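Local coordinates for protein sensor histidine kinase (Clostridium perfringens, PDB 4ONX) that probably senses an extracellular signal through its cache-type sensor domain and passes it to a histidine kinase module, at residues 35-46 with 68-79. Residues are numbered along the deposited sequence; the frame is centred on the assembly and turned at random.
With ZN (zinc ion), chain O.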
ATOM      1  N   VAL E  35       1.404  17.948  28.091  1.00 94.66           N
ATOM      2  CA  VAL E  35       2.218  17.857  26.900  1.00 94.49           C
ATOM      3  C   VAL E  35       3.558  17.229  27.238  1.00 93.13           C
ATOM      4  O   VAL E  35       3.969  16.243  26.629  1.00 94.40           O
ATOM      5  CB  VAL E  35       2.451  19.250  26.282  1.00 96.19           C
ATOM      6  CG1 VAL E  35       3.459  19.183  25.150  1.00 94.37           C
ATOM      7  CG2 VAL E  35       1.141  19.839  25.792  1.00 98.07           C
ATOM      8  N   ARG E  36       4.239  17.802  28.217  1.00 91.83           N
ATOM      9  CA  ARG E  36       5.550  17.298  28.596  1.00 96.02           C
ATOM     10  C   ARG E  36       5.479  15.785  28.813  1.00 94.73           C
ATOM     11  O   ARG E  36       6.341  15.045  28.332  1.00 97.18           O
ATOM     12  CB  ARG E  36       6.083  18.009  29.859  1.00100.71           C
ATOM     13  CG  ARG E  36       6.198  19.532  29.708  1.00105.10           C
ATOM     14  CD  ARG E  36       6.872  20.335  30.851  1.00107.26           C
ATOM     15  NE  ARG E  36       7.389  21.564  30.260  1.00111.41           N
ATOM     16  CZ  ARG E  36       8.662  21.816  29.969  1.00112.11           C
ATOM     17  NH1 ARG E  36       8.966  22.973  29.398  1.00110.76           N
ATOM     18  NH2 ARG E  36       9.626  20.951  30.263  1.00111.60           N
ATOM     19  N   ASN E  37       4.430  15.331  29.500  1.00 94.83           N
ATOM     20  CA  ASN E  37       4.284  13.897  29.800  1.00 96.93           C
ATOM     21  C   ASN E  37       4.063  13.105  28.504  1.00 96.05           C
ATOM     22  O   ASN E  37       4.784  12.149  28.236  1.00 99.92           O
ATOM     23  CB  ASN E  37       3.203  13.603  30.868  1.00 99.59           C
ATOM     24  CG  ASN E  37       3.696  12.692  32.009  1.00102.44           C
ATOM     25  OD1 ASN E  37       4.893  12.466  32.201  1.00100.71           O
ATOM     26  ND2 ASN E  37       2.753  12.218  32.813  1.00104.83           N
ATOM     27  N   THR E  38       3.112  13.531  27.673  1.00 93.58           N
ATOM     28  CA  THR E  38       2.866  12.847  26.406  1.00 93.14           C
ATOM     29  C   THR E  38       4.137  12.651  25.593  1.00 92.94           C
ATOM     30  O   THR E  38       4.380  11.574  25.040  1.00 96.11           O
ATOM     31  CB  THR E  38       1.899  13.647  25.528  1.00 94.35           C
ATOM     32  OG1 THR E  38       0.669  13.827  26.222  1.00 94.05           O
ATOM     33  CG2 THR E  38       1.620  12.934  24.209  1.00 96.83           C
ATOM     34  N   LEU E  39       4.941  13.698  25.491  1.00 90.20           N
ATOM     35  CA  LEU E  39       6.162  13.600  24.724  1.00 91.37           C
ATOM     36  C   LEU E  39       7.098  12.546  25.307  1.00 91.54           C
ATOM     37  O   LEU E  39       7.672  11.739  24.571  1.00 95.19           O
ATOM     38  CB  LEU E  39       6.882  14.950  24.676  1.00 93.19           C
ATOM     39  CG  LEU E  39       6.163  16.152  24.055  1.00 96.50           C
ATOM     40  CD1 LEU E  39       7.085  17.361  24.084  1.00 97.28           C
ATOM     41  CD2 LEU E  39       5.719  15.882  22.625  1.00 97.70           C
ATOM     42  N   LYS E  40       7.243  12.551  26.625  1.00 88.16           N
ATOM     43  CA  LYS E  40       8.168  11.631  27.294  1.00 90.90           C
ATOM     44  C   LYS E  40       7.694  10.183  27.173  1.00 93.23           C
ATOM     45  O   LYS E  40       8.473   9.309  26.795  1.00 92.91           O
ATOM     46  CB  LYS E  40       8.360  12.073  28.764  1.00 94.02           C
ATOM     47  CG  LYS E  40       9.557  11.473  29.622  1.00 97.06           C
ATOM     48  CD  LYS E  40       9.350  10.204  30.477  1.00100.13           C
ATOM     49  CE  LYS E  40      10.587   9.946  31.355  1.00102.86           C
ATOM     50  NZ  LYS E  40      10.499   8.699  32.179  1.00108.56           N
ATOM     51  N   GLU E  41       6.415   9.932  27.443  1.00 96.21           N
ATOM     52  CA  GLU E  41       5.891   8.555  27.380  1.00100.22           C
ATOM     53  C   GLU E  41       5.998   8.027  25.941  1.00 99.98           C
ATOM     54  O   GLU E  41       6.459   6.906  25.698  1.00103.45           O
ATOM     55  CB  GLU E  41       4.464   8.450  27.961  1.00104.64           C
ATOM     56  CG  GLU E  41       3.374   9.078  27.119  1.00108.65           C
ATOM     57  CD  GLU E  41       1.993   8.927  27.748  1.00113.09           C
ATOM     58  OE1 GLU E  41       1.765   7.922  28.462  1.00118.65           O
ATOM     59  OE2 GLU E  41       1.122   9.797  27.510  1.00114.84           O
ATOM     60  N   THR E  42       5.641   8.868  24.980  1.00 95.07           N
ATOM     61  CA  THR E  42       5.697   8.475  23.588  1.00 94.21           C
ATOM     62  C   THR E  42       7.106   8.072  23.184  1.00 92.59           C
ATOM     63  O   THR E  42       7.317   7.027  22.563  1.00 95.27           O
ATOM     64  CB  THR E  42       5.217   9.619  22.690  1.00 93.51           C
ATOM     65  OG1 THR E  42       3.860   9.930  23.015  1.00 94.95           O
ATOM     66  CG2 THR E  42       5.299   9.229  21.227  1.00 95.61           C
ATOM     67  N   ALA E  43       8.069   8.908  23.535  1.00 88.30           N
ATOM     68  CA  ALA E  43       9.457   8.645  23.182  1.00 88.26           C
ATOM     69  C   ALA E  43       9.976   7.424  23.907  1.00 88.88           C
ATOM     70  O   ALA E  43      10.718   6.629  23.350  1.00 89.47           O
ATOM     71  CB  ALA E  43      10.319   9.852  23.515  1.00 87.51           C
ATOM     72  N   PHE E  44       9.587   7.286  25.160  1.00 88.97           N
ATOM     73  CA  PHE E  44      10.046   6.173  25.946  1.00 92.38           C
ATOM     74  C   PHE E  44       9.519   4.882  25.363  1.00 94.72           C
ATOM     75  O   PHE E  44      10.264   3.923  25.149  1.00 97.37           O
ATOM     76  CB  PHE E  44       9.606   6.331  27.400  1.00 93.45           C
ATOM     77  CG  PHE E  44       9.963   5.159  28.262  1.00 98.04           C
ATOM     78  CD1 PHE E  44      11.267   4.978  28.693  1.00100.65           C
ATOM     79  CD2 PHE E  44       9.000   4.227  28.629  1.00101.34           C
ATOM     80  CE1 PHE E  44      11.605   3.887  29.476  1.00105.81           C
ATOM     81  CE2 PHE E  44       9.329   3.136  29.412  1.00106.35           C
ATOM     82  CZ  PHE E  44      10.635   2.965  29.836  1.00108.49           C
ATOM     83  N   SER E  45       8.221   4.862  25.120  1.00 94.71           N
ATOM     84  CA  SER E  45       7.586   3.695  24.569  1.00 98.47           C
ATOM     85  C   SER E  45       8.335   3.183  23.352  1.00 98.29           C
ATOM     86  O   SER E  45       8.691   2.009  23.266  1.00100.18           O
ATOM     87  CB  SER E  45       6.151   4.028  24.203  1.00 99.31           C
ATOM     88  OG  SER E  45       5.585   2.962  23.479  1.00105.73           O
ATOM     89  N   ILE E  46       8.595   4.082  22.420  1.00 95.98           N
ATOM     90  CA  ILE E  46       9.290   3.714  21.195  1.00 97.63           C
ATOM     91  C   ILE E  46      10.706   3.226  21.486  1.00101.61           C
ATOM     92  O   ILE E  46      11.170   2.273  20.870  1.00105.46           O
ATOM     93  CB  ILE E  46       9.317   4.887  20.200  1.00 93.59           C
ATOM     94  CG1 ILE E  46       7.888   5.268  19.814  1.00 93.12           C
ATOM     95  CG2 ILE E  46      10.089   4.507  18.949  1.00 94.43           C
ATOM     96  CD1 ILE E  46       7.781   6.501  18.948  1.00 91.04           C
ATOM     97  N   TYR E  68       6.094   2.851  10.780  1.00 83.83           N
ATOM     98  CA  TYR E  68       5.716   2.691  12.182  1.00 82.57           C
ATOM     99  C   TYR E  68       5.617   4.020  12.924  1.00 79.95           C
ATOM    100  O   TYR E  68       4.725   4.210  13.751  1.00 77.01           O
ATOM    101  CB  TYR E  68       6.712   1.771  12.900  1.00 84.04           C
ATOM    102  CG  TYR E  68       6.444   1.634  14.385  1.00 80.09           C
ATOM    103  CD1 TYR E  68       5.526   0.723  14.852  1.00 80.25           C
ATOM    104  CD2 TYR E  68       7.119   2.413  15.310  1.00 82.01           C
ATOM    105  CE1 TYR E  68       5.281   0.584  16.200  1.00 87.08           C
ATOM    106  CE2 TYR E  68       6.882   2.283  16.663  1.00 86.86           C
ATOM    107  CZ  TYR E  68       5.954   1.363  17.101  1.00 89.38           C
ATOM    108  OH  TYR E  68       5.687   1.206  18.443  1.00 95.23           O
ATOM    109  N   THR E  69       6.534   4.931  12.627  1.00 77.69           N
ATOM    110  CA  THR E  69       6.559   6.222  13.298  1.00 88.14           C
ATOM    111  C   THR E  69       5.386   7.119  12.914  1.00 94.40           C
ATOM    112  O   THR E  69       5.033   8.043  13.650  1.00106.81           O
ATOM    113  CB  THR E  69       7.841   7.013  12.972  1.00 95.08           C
ATOM    114  OG1 THR E  69       7.882   7.306  11.572  1.00 97.03           O
ATOM    115  CG2 THR E  69       9.088   6.238  13.384  1.00 97.29           C
ATOM    116  N   LYS E  70       4.778   6.844  11.769  1.00 94.01           N
ATOM    117  CA  LYS E  70       3.677   7.659  11.268  1.00 93.05           C
ATOM    118  C   LYS E  70       2.441   7.611  12.181  1.00 89.46           C
ATOM    119  O   LYS E  70       1.714   8.592  12.297  1.00 85.61           O
ATOM    120  CB  LYS E  70       3.345   7.219   9.834  1.00 98.80           C
ATOM    121  CG  LYS E  70       2.398   8.116   9.044  1.00104.51           C
ATOM    122  CD  LYS E  70       2.368   7.671   7.582  1.00113.34           C
ATOM    123  CE  LYS E  70       1.369   8.470   6.706  1.00124.70           C
ATOM    124  NZ  LYS E  70      -0.042   7.982   6.806  1.00128.07           N
ATOM    125  N   HIS E  71       2.229   6.487  12.859  1.00 82.14           N
ATOM    126  CA  HIS E  71       1.072   6.342  13.744  1.00 81.48           C
ATOM    127  C   HIS E  71       1.009   7.371  14.854  1.00 81.92           C
ATOM    128  O   HIS E  71      -0.077   7.775  15.283  1.00 85.50           O
ATOM    129  CB  HIS E  71       1.085   4.975  14.413  1.00 78.46           C
ATOM    130  CG  HIS E  71       0.980   3.853  13.455  1.00 77.26           C
ATOM    131  ND1 HIS E  71      -0.230   3.359  13.028  1.00 79.91           N
ATOM    132  CD2 HIS E  71       1.932   3.134  12.821  1.00 79.82           C
ATOM    133  CE1 HIS E  71      -0.018   2.375  12.173  1.00 85.22           C
ATOM    134  NE2 HIS E  71       1.286   2.220  12.037  1.00 87.66           N
ATOM    135  N   PHE E  72       2.175   7.771  15.337  1.00 78.82           N
ATOM    136  CA  PHE E  72       2.238   8.679  16.462  1.00 79.99           C
ATOM    137  C   PHE E  72       1.818  10.083  16.080  1.00 79.34           C
ATOM    138  O   PHE E  72       1.128  10.758  16.844  1.00 77.73           O
ATOM    139  CB  PHE E  72       3.616   8.595  17.105  1.00 80.92           C
ATOM    140  CG  PHE E  72       3.924   7.230  17.615  1.00 77.66           C
ATOM    141  CD1 PHE E  72       3.492   6.841  18.862  1.00 75.68           C
ATOM    142  CD2 PHE E  72       4.580   6.305  16.812  1.00 77.46           C
ATOM    143  CE1 PHE E  72       3.730   5.560  19.323  1.00 78.85           C
ATOM    144  CE2 PHE E  72       4.826   5.025  17.269  1.00 80.45           C
ATOM    145  CZ  PHE E  72       4.394   4.649  18.529  1.00 78.37           C
ATOM    146  N   ILE E  73       2.198  10.504  14.889  1.00 80.60           N
ATOM    147  CA  ILE E  73       1.789  11.810  14.406  1.00 88.56           C
ATOM    148  C   ILE E  73       0.265  11.817  14.232  1.00 92.02           C
ATOM    149  O   ILE E  73      -0.428  12.657  14.789  1.00103.89           O
ATOM    150  CB  ILE E  73       2.414  12.128  13.044  1.00 92.89           C
ATOM    151  CG1 ILE E  73       3.939  12.072  13.110  1.00 98.15           C
ATOM    152  CG2 ILE E  73       1.954  13.488  12.568  1.00102.31           C
ATOM    153  CD1 ILE E  73       4.575  13.067  14.055  1.00104.54           C
ATOM    154  N   GLU E  74      -0.236  10.825  13.498  1.00 93.91           N
ATOM    155  CA  GLU E  74      -1.669  10.675  13.197  1.00 89.64           C
ATOM    156  C   GLU E  74      -2.577  10.589  14.410  1.00 88.96           C
ATOM    157  O   GLU E  74      -3.571  11.301  14.504  1.00 87.62           O
ATOM    158  CB  GLU E  74      -1.903   9.383  12.402  1.00 92.26           C
ATOM    159  CG  GLU E  74      -1.258   9.320  11.030  1.00 96.23           C
ATOM    160  CD  GLU E  74      -1.378   7.945  10.381  1.00102.35           C
ATOM    161  OE1 GLU E  74      -1.824   6.987  11.054  1.00106.78           O
ATOM    162  OE2 GLU E  74      -0.992   7.807   9.198  1.00113.75           O
ATOM    163  N   ALA E  75      -2.238   9.691  15.329  1.00 89.85           N
ATOM    164  CA  ALA E  75      -3.084   9.410  16.487  1.00 94.99           C
ATOM    165  C   ALA E  75      -2.860  10.251  17.736  1.00 95.06           C
ATOM    166  O   ALA E  75      -3.710  10.248  18.618  1.00 99.85           O
ATOM    167  CB  ALA E  75      -2.970   7.932  16.843  1.00 98.07           C
ATOM    168  N   ILE E  76      -1.727  10.936  17.843  1.00 94.58           N
ATOM    169  CA  ILE E  76      -1.458  11.745  19.032  1.00 95.86           C
ATOM    170  C   ILE E  76      -1.463  13.199  18.626  1.00 89.70           C
ATOM    171  O   ILE E  76      -0.604  13.644  17.878  1.00 91.07           O
ATOM    172  CB  ILE E  76      -0.120  11.372  19.695  1.00 96.04           C
ATOM    173  CG1 ILE E  76      -0.046   9.857  19.897  1.00101.99           C
ATOM    174  CG2 ILE E  76       0.030  12.093  21.028  1.00 97.66           C
ATOM    175  CD1 ILE E  76       1.294   9.358  20.391  1.00103.34           C
ATOM    176  N   ASN E  77      -2.433  13.931  19.152  1.00 92.24           N
ATOM    177  CA  ASN E  77      -2.612  15.331  18.828  1.00 98.32           C
ATOM    178  C   ASN E  77      -1.409  16.203  19.171  1.00 98.81           C
ATOM    179  O   ASN E  77      -0.998  17.035  18.369  1.00106.64           O
ATOM    180  CB  ASN E  77      -3.858  15.868  19.543  1.00106.59           C
ATOM    181  CG  ASN E  77      -4.262  17.248  19.059  1.00116.32           C
ATOM    182  OD1 ASN E  77      -4.060  17.589  17.892  1.00126.53           O
ATOM    183  ND2 ASN E  77      -4.872  18.038  19.944  1.00115.97           N
ATOM    184  N   ASP E  78      -0.834  16.006  20.351  1.00103.37           N
ATOM    185  CA  ASP E  78       0.303  16.827  20.787  1.00106.96           C
ATOM    186  C   ASP E  78       1.653  16.477  20.170  1.00102.49           C
ATOM    187  O   ASP E  78       2.655  17.094  20.522  1.00111.84           O
ATOM    188  CB  ASP E  78       0.416  16.812  22.314  1.00106.36           C
ATOM    189  CG  ASP E  78      -0.695  17.595  22.987  1.00110.84           C
ATOM    190  OD1 ASP E  78      -1.248  18.516  22.355  1.00111.87           O
ATOM    191  OD2 ASP E  78      -0.999  17.309  24.165  1.00130.86           O
ATOM    192  N   VAL E  79       1.697  15.503  19.272  1.00 89.41           N
ATOM    193  CA  VAL E  79       2.953  15.140  18.646  1.00 90.39           C
ATOM    194  C   VAL E  79       2.967  15.614  17.209  1.00 95.15           C
ATOM    195  O   VAL E  79       2.334  15.016  16.351  1.00102.25           O
ATOM    196  CB  VAL E  79       3.182  13.631  18.661  1.00 87.27           C
ATOM    197  CG1 VAL E  79       4.459  13.284  17.921  1.00 86.46           C
ATOM    198  CG2 VAL E  79       3.256  13.134  20.091  1.00 91.93           C
TER
HETATM  199 ZN    ZN O 201       1.880   0.852  10.535  1.00 84.24          ZN
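I46 lays its CD1 methyl over the middle of the F72 ring, 3.8 Å from the ring centroid and 13° off the ring normal, a CH-pi contact in the buried, mainly apolar part of this helix pair. With CG1 beside the backbone N (chi1 -62°) and the chain then extended, the methyl is carried across to the aromatic face, while I46 CG1 also lies near the plane of the Y68 ring at its edge. One turn back, T42 comes at the same F72 ring obliquely, CG2 standing 3.8 Å from F72 CD1, and meets the tip of I76 with T42 OG1 3.7 Å from I76 CD1. The T42 hydroxyl, beside this methyl, donates within its own helix to T38 O at 2.7 Å, from the face of the carbonyl plane opposite to T42 N. T38 CG2 slides past I76 CG2 at 3.7 Å, its own hydroxyl bonded to D34 O.

Beyond the end of helix 63-75 the margin is more polar and partly open to solvent. D78, on the type I turn I76-V79, is partly exposed; its side chain crosses that of V35 at about a right angle, OD2 lying 3.7 Å from V35 CG2, while OD1 is held in a salt bridge with K151. L39 CD2 lies 3.9 Å from D78 O, with V79 CG2 a little farther off.

Helical segments 35-46 and 68-75 run nearly antiparallel, 163° between their directions and their axes 12.0 Å apart at closest approach, and side chains fill the interval beside the antiparallel sheet of the cache domain. V35, L39 and I46 also rest on strand 142-153, and F72 on strand 81-86; H71, which makes no contact with 35-46, joins E67 and both counterparts from a second subunit around the zinc ion.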